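Local structure of ferric-chelate reductase (NAD(P)H) (Archaeoglobus fulgidus, 1I0R) at residues Leu13-Ser18 against Ser65-Glu70; Glu88-Val93 against Pro103-His108; Glu114-Lys119 against Glu132-Glu137; Ser18-Arg23 against Val56-Ala61; His108-Ile113 against Lys140-Leu145. The protein reduces ferric iron held in chelators such as siderophores, releasing ferrous iron with NADH or NADPH as electron donor, and works as an FMN-binding homodimer. All coordinates share one frame; numbering follows the deposited sequence.

In the fold
Interaction 1 is the most deeply placed: its touching residues are all buried, its centre lies about 5 Å from that of the chain, and it joins strands 14-20 and 61-67 of the six-stranded barrel. Interaction 3 pairs two further barrel strands, yet it is only partly buried, with charged side chains on one face and alanines on the other. Interaction 4 extends strand 14-20 from interaction 1, sharing S18, and sets it against helix 51-59 by serine contacts. Interaction 2 is buried and mainly apolar, with the polar end of Q107 at one side; V105 and P103 meet interaction 1. Interaction 5, partly buried, shares H108 with interaction 2 and strand 109-122 with interaction 3.

Interaction 1. Residues Leu13-Ser18 against Ser65-Glu70; sequences LYIVTS and SVLELE
Three backbone hydrogen bonds tie L13 and I15 to S65 and L67. I15 and S65 form the antiparallel hydrogen-bonded pair: S65 N donates to I15 O at 2.9 Å, and I15 N returns a bond of 3.1 Å on a lone pair of S65 O. L67 N reaches L13 O at 3.3 Å. Y14 and V66 are the adjoining non-hydrogen-bonded pair, where Y14 CA approaches S65 O to 3.2 Å in a CA-H...O contact. The short strand axes pass 5.0 Å apart at 162°, close to antiparallel.

Among apolar contacts, Y14 and V66 lie side by side, V66 CG2 sitting in the ring plane at the edge, 3.9 Å from Y14 CD2; Y14 CG is anti to the carbonyl carbon (chi1 -43°), which sets the ring there. On the face of I15 and S65, I15 is crossed at about a right angle by L67, with I15 CG1 3.9 Å from L67 CD2. A water bridges T17 OG1 and S65 OG, which also bonds to V105 O.

The Y14 hydroxyl is hydrogen-bonded to the backbone N of S10 in the second subunit, and an alanine here would probably leave that N without its mate and take away the ring edge beside V66 CG2. The pairing closes the barrel between strands 14-20 and 61-67, flanked by strands 23-37 and 109-122 respectively.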
# COMPACT_ATOMS: atom_id res chain seq x y z
N LEU B 13 -7.91 -1.57 4.91
CA LEU B 13 -8.40 -2.90 5.35
C LEU B 13 -9.45 -3.30 4.30
O LEU B 13 -10.35 -2.53 3.97
CB LEU B 13 -9.01 -2.89 6.76
CG LEU B 13 -8.96 -4.31 7.35
CD1 LEU B 13 -7.48 -4.74 7.60
CD2 LEU B 13 -9.74 -4.34 8.67
N TYR B 14 -9.30 -4.52 3.79
CA TYR B 14 -10.12 -4.99 2.68
C TYR B 14 -10.52 -6.44 2.81
O TYR B 14 -9.97 -7.18 3.62
CB TYR B 14 -9.30 -4.91 1.37
CG TYR B 14 -8.48 -3.64 1.18
CD1 TYR B 14 -7.21 -3.50 1.74
CD2 TYR B 14 -9.02 -2.57 0.50
CE1 TYR B 14 -6.48 -2.30 1.60
CE2 TYR B 14 -8.31 -1.37 0.35
CZ TYR B 14 -7.05 -1.25 0.91
OH TYR B 14 -6.42 -0.02 0.78
N ILE B 15 -11.51 -6.81 2.01
CA ILE B 15 -11.88 -8.20 1.88
C ILE B 15 -11.43 -8.50 0.45
O ILE B 15 -11.79 -7.75 -0.48
CB ILE B 15 -13.40 -8.48 1.90
CG1 ILE B 15 -14.06 -7.94 3.16
CG2 ILE B 15 -13.60 -10.01 1.79
CD1 ILE B 15 -15.59 -8.25 3.18
N VAL B 16 -10.63 -9.55 0.27
CA VAL B 16 -10.20 -9.96 -1.08
C VAL B 16 -10.96 -11.26 -1.37
O VAL B 16 -10.91 -12.20 -0.57
CB VAL B 16 -8.67 -10.18 -1.17
CG1 VAL B 16 -8.28 -10.70 -2.55
CG2 VAL B 16 -7.93 -8.84 -0.89
N THR B 17 -11.65 -11.30 -2.52
CA THR B 17 -12.46 -12.48 -2.85
C THR B 17 -12.11 -13.15 -4.17
O THR B 17 -11.49 -12.55 -5.05
CB THR B 17 -13.96 -12.09 -2.91
OG1 THR B 17 -14.12 -11.00 -3.83
CG2 THR B 17 -14.47 -11.66 -1.54
N SER B 18 -12.50 -14.42 -4.31
CA SER B 18 -12.26 -15.14 -5.54
C SER B 18 -13.19 -16.33 -5.53
O SER B 18 -13.99 -16.46 -4.61
CB SER B 18 -10.80 -15.61 -5.65
OG SER B 18 -10.52 -16.02 -6.97
N SER B 65 -13.09 -5.52 -1.71
CA SER B 65 -14.11 -4.69 -1.07
C SER B 65 -13.36 -3.75 -0.11
O SER B 65 -12.61 -4.22 0.76
CB SER B 65 -15.06 -5.54 -0.24
OG SER B 65 -15.73 -6.47 -1.07
N VAL B 66 -13.52 -2.43 -0.26
CA VAL B 66 -12.84 -1.49 0.65
C VAL B 66 -13.77 -1.27 1.84
O VAL B 66 -14.84 -0.68 1.70
CB VAL B 66 -12.54 -0.15 -0.06
CG1 VAL B 66 -11.74 0.78 0.87
CG2 VAL B 66 -11.74 -0.42 -1.33
N LEU B 67 -13.36 -1.75 3.01
CA LEU B 67 -14.22 -1.65 4.19
C LEU B 67 -14.43 -0.26 4.77
O LEU B 67 -13.52 0.55 4.79
CB LEU B 67 -13.71 -2.58 5.29
CG LEU B 67 -13.66 -4.06 4.90
CD1 LEU B 67 -12.88 -4.88 5.94
CD2 LEU B 67 -15.09 -4.57 4.72
N GLU B 68 -15.66 0.00 5.22
CA GLU B 68 -15.98 1.29 5.81
C GLU B 68 -15.50 1.36 7.26
O GLU B 68 -15.33 0.34 7.93
CB GLU B 68 -17.50 1.56 5.74
CG GLU B 68 -18.34 0.66 6.64
CD GLU B 68 -19.84 0.98 6.57
OE1 GLU B 68 -20.18 2.18 6.52
OE2 GLU B 68 -20.67 0.05 6.57
N LEU B 69 -15.27 2.59 7.72
CA LEU B 69 -14.78 2.83 9.08
C LEU B 69 -15.57 2.13 10.18
O LEU B 69 -15.00 1.63 11.15
CB LEU B 69 -14.79 4.35 9.34
CG LEU B 69 -14.58 4.82 10.78
CD1 LEU B 69 -13.17 4.45 11.25
CD2 LEU B 69 -14.81 6.33 10.85
N GLU B 70 -16.89 2.08 10.02
CA GLU B 70 -17.74 1.46 11.03
C GLU B 70 -18.05 -0.02 10.85
O GLU B 70 -19.03 -0.52 11.41
CB GLU B 70 -19.04 2.25 11.15
CG GLU B 70 -18.87 3.57 11.89
CD GLU B 70 -20.19 4.31 12.05
OE1 GLU B 70 -20.71 4.81 11.03
OE2 GLU B 70 -20.70 4.37 13.19
O HOH W 1 -15.37 -8.42 -2.94

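Interaction 2. Residues Glu88-Val93 against Pro103-His108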
# COMPACT_ATOMS: atom_id res chain seq x y z
N GLU B 88 -20.31 -20.62 6.25
CA GLU B 88 -20.05 -19.84 7.45
C GLU B 88 -19.62 -18.43 7.07
O GLU B 88 -20.01 -17.46 7.71
CB GLU B 88 -18.96 -20.50 8.31
CG GLU B 88 -19.35 -21.85 8.89
CD GLU B 88 -18.21 -22.53 9.65
OE1 GLU B 88 -17.16 -22.82 9.04
OE2 GLU B 88 -18.37 -22.77 10.87
N LYS B 89 -18.81 -18.33 6.01
CA LYS B 89 -18.31 -17.04 5.56
C LYS B 89 -19.31 -16.14 4.83
O LYS B 89 -19.43 -14.96 5.16
CB LYS B 89 -17.09 -17.22 4.66
CG LYS B 89 -15.77 -17.35 5.42
CD LYS B 89 -14.60 -17.38 4.46
CE LYS B 89 -13.29 -17.43 5.21
NZ LYS B 89 -12.14 -17.60 4.28
N PHE B 90 -20.03 -16.69 3.86
CA PHE B 90 -20.97 -15.87 3.10
C PHE B 90 -22.44 -15.88 3.50
O PHE B 90 -23.20 -15.05 3.02
CB PHE B 90 -20.84 -16.17 1.61
CG PHE B 90 -19.48 -15.89 1.03
CD1 PHE B 90 -18.44 -16.81 1.17
CD2 PHE B 90 -19.22 -14.69 0.38
CE1 PHE B 90 -17.18 -16.55 0.65
CE2 PHE B 90 -17.95 -14.41 -0.14
CZ PHE B 90 -16.93 -15.34 -0.01
N ASP B 91 -22.84 -16.79 4.39
CA ASP B 91 -24.25 -16.85 4.79
C ASP B 91 -24.72 -15.54 5.40
O ASP B 91 -24.21 -15.08 6.42
CB ASP B 91 -24.48 -18.01 5.79
CG ASP B 91 -25.93 -18.08 6.29
OD1 ASP B 91 -26.86 -17.99 5.46
OD2 ASP B 91 -26.13 -18.24 7.52
N GLY B 92 -25.70 -14.91 4.76
CA GLY B 92 -26.22 -13.66 5.27
C GLY B 92 -25.44 -12.42 4.87
O GLY B 92 -25.71 -11.33 5.36
N VAL B 93 -24.46 -12.58 3.97
CA VAL B 93 -23.68 -11.42 3.53
C VAL B 93 -24.18 -10.92 2.18
O VAL B 93 -24.49 -11.71 1.29
CB VAL B 93 -22.19 -11.80 3.39
CG1 VAL B 93 -21.41 -10.61 2.82
CG2 VAL B 93 -21.62 -12.20 4.75
N PRO B 103 -17.12 -13.30 -6.39
CA PRO B 103 -18.18 -12.71 -5.59
C PRO B 103 -17.69 -11.34 -5.12
O PRO B 103 -16.62 -11.24 -4.51
CB PRO B 103 -18.34 -13.71 -4.44
CG PRO B 103 -16.98 -14.22 -4.25
CD PRO B 103 -16.45 -14.40 -5.67
N LEU B 104 -18.44 -10.28 -5.40
CA LEU B 104 -18.07 -8.94 -4.96
C LEU B 104 -18.91 -8.61 -3.74
O LEU B 104 -20.13 -8.40 -3.85
CB LEU B 104 -18.35 -7.92 -6.07
CG LEU B 104 -17.59 -8.25 -7.36
CD1 LEU B 104 -18.23 -7.54 -8.56
CD2 LEU B 104 -16.11 -7.84 -7.17
N VAL B 105 -18.26 -8.58 -2.57
CA VAL B 105 -18.97 -8.29 -1.32
C VAL B 105 -19.26 -6.80 -1.20
O VAL B 105 -18.34 -5.97 -1.16
CB VAL B 105 -18.16 -8.76 -0.09
CG1 VAL B 105 -18.88 -8.36 1.19
CG2 VAL B 105 -17.99 -10.27 -0.13
N THR B 106 -20.54 -6.45 -1.14
CA THR B 106 -20.95 -5.05 -1.05
C THR B 106 -21.28 -4.59 0.35
O THR B 106 -21.29 -3.39 0.63
CB THR B 106 -22.15 -4.77 -1.97
OG1 THR B 106 -23.18 -5.72 -1.69
CG2 THR B 106 -21.75 -4.92 -3.44
N GLN B 107 -21.52 -5.56 1.23
CA GLN B 107 -21.85 -5.21 2.62
C GLN B 107 -20.66 -4.53 3.31
O GLN B 107 -19.55 -5.05 3.28
CB GLN B 107 -22.25 -6.45 3.40
CG GLN B 107 -23.08 -6.11 4.64
CD GLN B 107 -23.62 -7.35 5.32
OE1 GLN B 107 -23.82 -8.39 4.68
NE2 GLN B 107 -23.84 -7.26 6.63
N HIS B 108 -20.93 -3.39 3.93
CA HIS B 108 -19.93 -2.59 4.64
C HIS B 108 -18.80 -2.09 3.75
O HIS B 108 -17.74 -1.73 4.25
CB HIS B 108 -19.34 -3.40 5.80
CG HIS B 108 -20.36 -3.78 6.83
ND1 HIS B 108 -21.10 -2.84 7.52
CD2 HIS B 108 -20.81 -4.99 7.22
CE1 HIS B 108 -21.97 -3.47 8.29
NE2 HIS B 108 -21.82 -4.77 8.13
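The backbone of F90-V93 makes a type II beta turn, closed by V93 N donating to F90 O at 2.9 Å, and this carries the chain out of helix 86-90 and past strand 103-105. G92 takes the turn's positive phi, 84°, where a side chain would press on the carbonyl O before it.

V93 meets V105 through their CG1 methyls, 3.8 Å apart, the two side chains crossing at about a right angle. In both valines CG1 lies anti to the backbone N (chi1 176°), which brings these particular branches together. The second branch of V105 serves the other neighbour: CG2 is 4.1 Å from F90 CE2. P103 CG approaches the same ring carbon at 4.2 Å, and both come to the ring obliquely.

P103 and V105 belong to strand 103-105, which pairs antiparallel with strand 95-97 in a two-stranded sheet separate from the six-stranded barrel; F90 and V93 pack on the side chains it turns toward them. K89, on the helix that carries F90, belongs to the FMN-binding site, its NZ hydrogen-bonded to G26 O.

Q107 extends its chain beside the turn until OE1 stands 3.2 Å from V93 CA. Its polar partner is the next backbone amide, E94 N, which donates to that oxygen. F75 and R78 of helix 73-78 also pack against the V93 side chain.

Interaction 3. Residues Glu114-Lys119 against Glu132-Glu137; sequences EAKVVK and EAVDAE
Strands 109-122 and 126-138 form a long antiparallel beta hairpin, and the contact lies where a classic beta bulge interrupts its pairing. V134 and D135 both face E114. E114 N donates to D135 O at 2.9 Å, nearly straight at 175° but from above the carbonyl plane, while E114 O accepts V134 N at 2.8 Å and only weakly D135 N at 3.5 Å. Regular pairing continues with K116 and E132, joined by two bonds, the shorter running from E132 N to K116 O at 2.7 Å.

The bulge turns V134 against E114: V134 CG2 touches E114 CG at 3.6 Å, and the two side chains cross at a slant. With V134 CG1 anti to the carbonyl carbon (chi1 -67°), CG2 falls between the backbone N and the carbonyl carbon and so meets E114. E114 OE1 and D135 OD1 come within 4.5 Å, so like charges approach, although T100 OG1 holds the other oxygen of E114. Further along, V118 CG1 covers E132 CB at 3.9 Å.

A115 and A133 share the other face, where F6 of the second subunit packs on A133. Such a bulged antiparallel hairpin accentuates strand twist, in keeping with the closed six-stranded barrel of this fold.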
# COMPACT_ATOMS: atom_id res chain seq x y z
N GLU B 114 -13.15 -5.11 -9.33
CA GLU B 114 -13.05 -6.44 -9.90
C GLU B 114 -11.83 -6.42 -10.81
O GLU B 114 -11.62 -5.45 -11.55
CB GLU B 114 -14.33 -6.76 -10.68
CG GLU B 114 -14.37 -8.10 -11.34
CD GLU B 114 -15.72 -8.37 -12.01
OE1 GLU B 114 -16.46 -7.40 -12.30
OE2 GLU B 114 -16.03 -9.56 -12.23
N ALA B 115 -11.00 -7.47 -10.75
CA ALA B 115 -9.78 -7.51 -11.57
C ALA B 115 -9.44 -8.89 -12.15
O ALA B 115 -9.78 -9.91 -11.56
CB ALA B 115 -8.57 -6.99 -10.72
N LYS B 116 -8.80 -8.91 -13.32
CA LYS B 116 -8.36 -10.18 -13.90
C LYS B 116 -6.83 -10.19 -13.73
O LYS B 116 -6.17 -9.17 -14.00
CB LYS B 116 -8.72 -10.32 -15.40
CG LYS B 116 -8.05 -9.31 -16.32
CD LYS B 116 -8.25 -9.65 -17.80
CE LYS B 116 -7.30 -8.80 -18.68
NZ LYS B 116 -7.49 -9.04 -20.15
N VAL B 117 -6.29 -11.30 -13.25
CA VAL B 117 -4.84 -11.43 -13.04
C VAL B 117 -4.06 -11.42 -14.34
O VAL B 117 -4.33 -12.23 -15.25
CB VAL B 117 -4.49 -12.74 -12.27
CG1 VAL B 117 -2.93 -12.87 -12.13
CG2 VAL B 117 -5.16 -12.73 -10.89
N VAL B 118 -3.07 -10.54 -14.42
CA VAL B 118 -2.25 -10.44 -15.62
C VAL B 118 -0.80 -10.80 -15.32
O VAL B 118 -0.01 -10.96 -16.24
CB VAL B 118 -2.30 -9.03 -16.26
CG1 VAL B 118 -3.71 -8.76 -16.82
CG2 VAL B 118 -1.92 -7.98 -15.22
N LYS B 119 -0.45 -10.92 -14.04
CA LYS B 119 0.92 -11.28 -13.67
C LYS B 119 0.97 -11.72 -12.23
O LYS B 119 0.18 -11.27 -11.40
CB LYS B 119 1.88 -10.10 -13.86
CG LYS B 119 3.37 -10.48 -13.73
CD LYS B 119 4.26 -9.25 -13.85
CE LYS B 119 5.75 -9.58 -13.70
NZ LYS B 119 6.32 -10.33 -14.86
N GLU B 132 -5.59 -6.52 -13.66
CA GLU B 132 -6.02 -5.38 -14.44
C GLU B 132 -7.48 -5.14 -14.02
O GLU B 132 -8.27 -6.07 -14.05
CB GLU B 132 -5.94 -5.69 -15.94
CG GLU B 132 -6.17 -4.47 -16.79
CD GLU B 132 -5.92 -4.72 -18.28
OE1 GLU B 132 -4.87 -5.30 -18.65
OE2 GLU B 132 -6.79 -4.32 -19.08
N ALA B 133 -7.81 -3.93 -13.60
CA ALA B 133 -9.18 -3.63 -13.16
C ALA B 133 -10.15 -3.71 -14.33
O ALA B 133 -9.92 -3.11 -15.38
CB ALA B 133 -9.23 -2.24 -12.51
N VAL B 134 -11.24 -4.45 -14.15
CA VAL B 134 -12.24 -4.57 -15.22
C VAL B 134 -13.57 -3.89 -14.86
O VAL B 134 -14.40 -3.66 -15.74
CB VAL B 134 -12.47 -6.03 -15.63
CG1 VAL B 134 -11.20 -6.57 -16.30
CG2 VAL B 134 -12.83 -6.89 -14.42
N ASP B 135 -13.78 -3.61 -13.58
CA ASP B 135 -14.95 -2.86 -13.12
C ASP B 135 -14.61 -2.30 -11.75
O ASP B 135 -13.71 -2.80 -11.06
CB ASP B 135 -16.22 -3.72 -13.01
CG ASP B 135 -17.50 -2.86 -12.97
OD1 ASP B 135 -18.58 -3.42 -12.68
OD2 ASP B 135 -17.43 -1.63 -13.23
N ALA B 136 -15.32 -1.25 -11.36
CA ALA B 136 -15.09 -0.64 -10.07
C ALA B 136 -16.24 0.32 -9.83
O ALA B 136 -16.69 1.00 -10.76
CB ALA B 136 -13.76 0.10 -10.06
N GLU B 137 -16.71 0.38 -8.59
CA GLU B 137 -17.80 1.28 -8.26
C GLU B 137 -17.75 1.77 -6.82
O GLU B 137 -17.29 1.06 -5.91
CB GLU B 137 -19.14 0.60 -8.53
CG GLU B 137 -19.41 -0.66 -7.72
CD GLU B 137 -20.67 -1.39 -8.21
OE1 GLU B 137 -20.54 -2.44 -8.90
OE2 GLU B 137 -21.78 -0.89 -7.93

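Interaction 4. Residues Ser18-Arg23 against Val56-Ala61; sequences SESNGR and VKESGA
S18 turns its hydroxyl to A61 and S59, where the chain leaves helix 51-59, and its two side-chain atoms meet different partners. S18 OG donates to A61 O at 2.9 Å, coming in tilted 23° from the carbonyl plane, and stands 3.0 Å from S59 OG. S18 CB instead lies against V56 CG2 at 3.6 Å. With OG anti to the backbone N (chi1 -167°), the hydroxyl faces the chain leaving the helix.

S59 holds its own OG between the backbone N and the carbonyl carbon, where it accepts from A61 N at 3.3 Å. This is an ST turn at the helix end, just where G60 leaves helical geometry with positive phi, and A55 O further engages the same hydroxyl. S59 CB closes on E19 O to 3.2 Å; that buried carbonyl oxygen has no hydrogen-bonding partner in the model.

Beyond it, strand 14-20 passes into the type I' turn S20-R23, the tight link of a beta hairpin to strand 23-37. The extended E58 side chain runs past S20 OG, with E58 OE1 at 3.3 Å from it. N21 crosses E58 at about a right angle, its amide plane 62° from the carboxylate, with N21 OD1 3.6 Å from E58 OE1.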
# COMPACT_ATOMS: atom_id res chain seq x y z
N SER B 18 -12.50 -14.42 -4.31
CA SER B 18 -12.26 -15.14 -5.54
C SER B 18 -13.19 -16.33 -5.53
O SER B 18 -13.99 -16.46 -4.61
CB SER B 18 -10.80 -15.61 -5.65
OG SER B 18 -10.52 -16.02 -6.97
N GLU B 19 -13.12 -17.16 -6.55
CA GLU B 19 -13.98 -18.34 -6.61
C GLU B 19 -13.23 -19.41 -7.36
O GLU B 19 -12.63 -19.15 -8.40
CB GLU B 19 -15.29 -18.01 -7.34
CG GLU B 19 -16.16 -19.21 -7.74
CD GLU B 19 -15.54 -20.03 -8.87
OE1 GLU B 19 -14.78 -19.45 -9.69
OE2 GLU B 19 -15.83 -21.25 -8.95
N SER B 20 -13.27 -20.62 -6.83
CA SER B 20 -12.59 -21.71 -7.49
C SER B 20 -13.37 -23.00 -7.31
O SER B 20 -13.84 -23.28 -6.21
CB SER B 20 -11.18 -21.87 -6.91
OG SER B 20 -10.39 -22.71 -7.73
N ASN B 21 -13.53 -23.77 -8.38
CA ASN B 21 -14.24 -25.04 -8.29
C ASN B 21 -15.64 -24.83 -7.69
O ASN B 21 -16.05 -25.56 -6.79
CB ASN B 21 -13.44 -26.00 -7.40
CG ASN B 21 -12.06 -26.28 -7.96
OD1 ASN B 21 -11.11 -26.52 -7.21
ND2 ASN B 21 -11.95 -26.28 -9.28
N GLY B 22 -16.34 -23.81 -8.19
CA GLY B 22 -17.67 -23.53 -7.70
C GLY B 22 -17.75 -23.22 -6.22
O GLY B 22 -18.80 -23.42 -5.59
N ARG B 23 -16.66 -22.72 -5.65
CA ARG B 23 -16.63 -22.37 -4.23
C ARG B 23 -16.11 -20.95 -4.03
O ARG B 23 -14.99 -20.64 -4.45
CB ARG B 23 -15.74 -23.35 -3.47
CG ARG B 23 -15.62 -23.04 -1.99
CD ARG B 23 -14.88 -24.14 -1.24
NE ARG B 23 -15.58 -25.43 -1.31
CZ ARG B 23 -15.51 -26.28 -2.33
NH1 ARG B 23 -14.77 -26.00 -3.40
NH2 ARG B 23 -16.19 -27.43 -2.29
N VAL B 56 -7.36 -17.60 -6.22
CA VAL B 56 -6.93 -16.61 -7.18
C VAL B 56 -5.95 -17.26 -8.13
O VAL B 56 -5.97 -17.00 -9.33
CB VAL B 56 -6.27 -15.40 -6.48
CG1 VAL B 56 -5.75 -14.40 -7.53
CG2 VAL B 56 -7.27 -14.72 -5.59
N LYS B 57 -5.09 -18.13 -7.61
CA LYS B 57 -4.12 -18.79 -8.47
C LYS B 57 -4.79 -19.62 -9.57
O LYS B 57 -4.38 -19.59 -10.72
CB LYS B 57 -3.18 -19.68 -7.64
CG LYS B 57 -2.00 -20.18 -8.46
CD LYS B 57 -0.93 -20.86 -7.61
CE LYS B 57 0.35 -21.07 -8.42
NZ LYS B 57 0.93 -19.78 -8.95
N GLU B 58 -5.86 -20.32 -9.21
CA GLU B 58 -6.58 -21.16 -10.16
C GLU B 58 -7.52 -20.41 -11.12
O GLU B 58 -7.51 -20.66 -12.33
CB GLU B 58 -7.39 -22.21 -9.41
CG GLU B 58 -6.55 -23.14 -8.57
CD GLU B 58 -7.39 -24.10 -7.76
OE1 GLU B 58 -8.09 -24.94 -8.37
OE2 GLU B 58 -7.37 -24.01 -6.51
N SER B 59 -8.31 -19.49 -10.58
CA SER B 59 -9.28 -18.75 -11.39
C SER B 59 -8.75 -17.58 -12.20
O SER B 59 -9.34 -17.21 -13.21
CB SER B 59 -10.40 -18.22 -10.50
OG SER B 59 -9.94 -17.13 -9.72
N GLY B 60 -7.65 -16.98 -11.76
CA GLY B 60 -7.12 -15.84 -12.48
C GLY B 60 -7.93 -14.57 -12.28
O GLY B 60 -7.88 -13.67 -13.11
N ALA B 61 -8.70 -14.47 -11.19
CA ALA B 61 -9.47 -13.26 -10.96
C ALA B 61 -9.67 -13.01 -9.47
O ALA B 61 -9.58 -13.92 -8.67
CB ALA B 61 -10.84 -13.35 -11.66

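Interaction 5. Residues His108-Ile113 against Lys140-Leu145; sequences HAVAVI and KDAEVL
V110 and K140 are joined by the one backbone hydrogen bond between these segments. K140 N donates to V110 O at 3.3 Å; the N-H points well at the oxygen (161°), but the donor stands above the carbonyl plane, with a C=O...N angle of 121°, so it does not use a lone pair. The bond lies where strand 109-122 turns a corner at V110.

Apolar contacts gather on the side chain of V110, which the loop 140-145 curls around. V110 CG2 lies 4.2 Å from A142 CB and the same distance from V144 CG1. V110 CG1, set anti to the backbone N (chi1 177°), faces backbone rather than side chains, 3.5 Å from A142 O and equally far from K140 O, so two carbonyl oxygens adjoin it. Cut back to alanine, V110 would have no branch methyls to set against A142 and V144, and a gap would probably open between the strand corner and the loop.

Contacts between carbon and carbonyl oxygen complete the join. The K140 chain bends at chi3 and chi4 and runs past A109 O, its CD only 3.0 Å from that oxygen. Its NZ makes a long, weak ion pair with E68, the glutamate whose other oxygen is hydrogen-bonded to H108 ND1.

K8 of the second subunit packs on V110, and S10 of that subunit on V144, so the contact forms part of the dimer interface. A loop folded over a strand corner in this way joins the barrel to helix 147-155, whose residues include the NADP(+)-binding run beginning at Y147.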
# COMPACT_ATOMS: atom_id res chain seq x y z
N HIS B 108 -20.93 -3.39 3.93
CA HIS B 108 -19.93 -2.59 4.64
C HIS B 108 -18.80 -2.09 3.75
O HIS B 108 -17.74 -1.73 4.25
CB HIS B 108 -19.34 -3.40 5.80
CG HIS B 108 -20.36 -3.78 6.83
ND1 HIS B 108 -21.10 -2.84 7.52
CD2 HIS B 108 -20.81 -4.99 7.22
CE1 HIS B 108 -21.97 -3.47 8.29
NE2 HIS B 108 -21.82 -4.77 8.13
N ALA B 109 -19.05 -2.05 2.45
CA ALA B 109 -18.03 -1.61 1.51
C ALA B 109 -18.27 -0.22 0.96
O ALA B 109 -19.37 0.11 0.52
CB ALA B 109 -17.92 -2.60 0.35
N VAL B 110 -17.22 0.60 0.99
CA VAL B 110 -17.32 1.95 0.47
C VAL B 110 -17.19 1.85 -1.05
O VAL B 110 -17.74 2.67 -1.80
CB VAL B 110 -16.20 2.85 1.06
CG1 VAL B 110 -16.26 4.26 0.45
CG2 VAL B 110 -16.33 2.91 2.58
N ALA B 111 -16.46 0.84 -1.52
CA ALA B 111 -16.26 0.60 -2.94
C ALA B 111 -15.87 -0.86 -3.20
O ALA B 111 -15.43 -1.55 -2.29
CB ALA B 111 -15.15 1.52 -3.49
N VAL B 112 -16.07 -1.31 -4.43
CA VAL B 112 -15.68 -2.65 -4.85
C VAL B 112 -14.95 -2.55 -6.18
O VAL B 112 -15.26 -1.69 -7.01
CB VAL B 112 -16.88 -3.63 -4.99
CG1 VAL B 112 -17.42 -3.97 -3.61
CG2 VAL B 112 -17.98 -3.03 -5.87
N ILE B 113 -13.96 -3.42 -6.36
CA ILE B 113 -13.16 -3.45 -7.57
C ILE B 113 -13.07 -4.89 -8.02
O ILE B 113 -12.94 -5.79 -7.19
CB ILE B 113 -11.73 -2.92 -7.27
CG1 ILE B 113 -11.82 -1.49 -6.75
CG2 ILE B 113 -10.84 -3.06 -8.48
CD1 ILE B 113 -10.51 -0.98 -6.15
N LYS B 140 -20.80 3.70 -1.23
CA LYS B 140 -21.23 4.50 -0.09
C LYS B 140 -20.39 5.75 0.07
O LYS B 140 -19.25 5.84 -0.40
CB LYS B 140 -21.12 3.70 1.20
CG LYS B 140 -21.79 2.33 1.19
CD LYS B 140 -21.27 1.48 2.36
CE LYS B 140 -21.56 2.09 3.73
NZ LYS B 140 -22.96 1.83 4.21
N ASP B 141 -20.98 6.70 0.79
CA ASP B 141 -20.38 7.98 1.09
C ASP B 141 -19.46 7.88 2.31
O ASP B 141 -18.72 8.81 2.63
CB ASP B 141 -21.53 8.96 1.35
CG ASP B 141 -21.07 10.35 1.68
OD1 ASP B 141 -20.36 10.52 2.70
OD2 ASP B 141 -21.43 11.29 0.93
N ALA B 142 -19.48 6.74 2.99
CA ALA B 142 -18.71 6.51 4.21
C ALA B 142 -17.18 6.62 4.16
O ALA B 142 -16.56 6.44 3.11
CB ALA B 142 -19.09 5.17 4.79
N GLU B 143 -16.59 6.88 5.33
CA GLU B 143 -15.15 6.98 5.49
C GLU B 143 -14.60 5.56 5.48
O GLU B 143 -15.30 4.62 5.87
CB GLU B 143 -14.78 7.67 6.81
CG GLU B 143 -15.21 9.14 6.91
CD GLU B 143 -14.77 9.97 5.71
OE1 GLU B 143 -13.55 9.98 5.39
OE2 GLU B 143 -15.63 10.63 5.08
N VAL B 144 -13.36 5.39 5.03
CA VAL B 144 -12.77 4.06 4.98
C VAL B 144 -12.07 3.69 6.28
O VAL B 144 -11.69 4.55 7.07
CB VAL B 144 -11.73 3.91 3.83
CG1 VAL B 144 -12.37 4.27 2.50
CG2 VAL B 144 -10.50 4.75 4.10
N LEU B 145 -11.93 2.39 6.49
CA LEU B 145 -11.25 1.86 7.66
C LEU B 145 -9.78 1.62 7.31
O LEU B 145 -9.47 0.91 6.36
CB LEU B 145 -11.90 0.52 8.08
CG LEU B 145 -11.26 -0.26 9.24
CD1 LEU B 145 -11.32 0.59 10.51
CD2 LEU B 145 -11.99 -1.60 9.46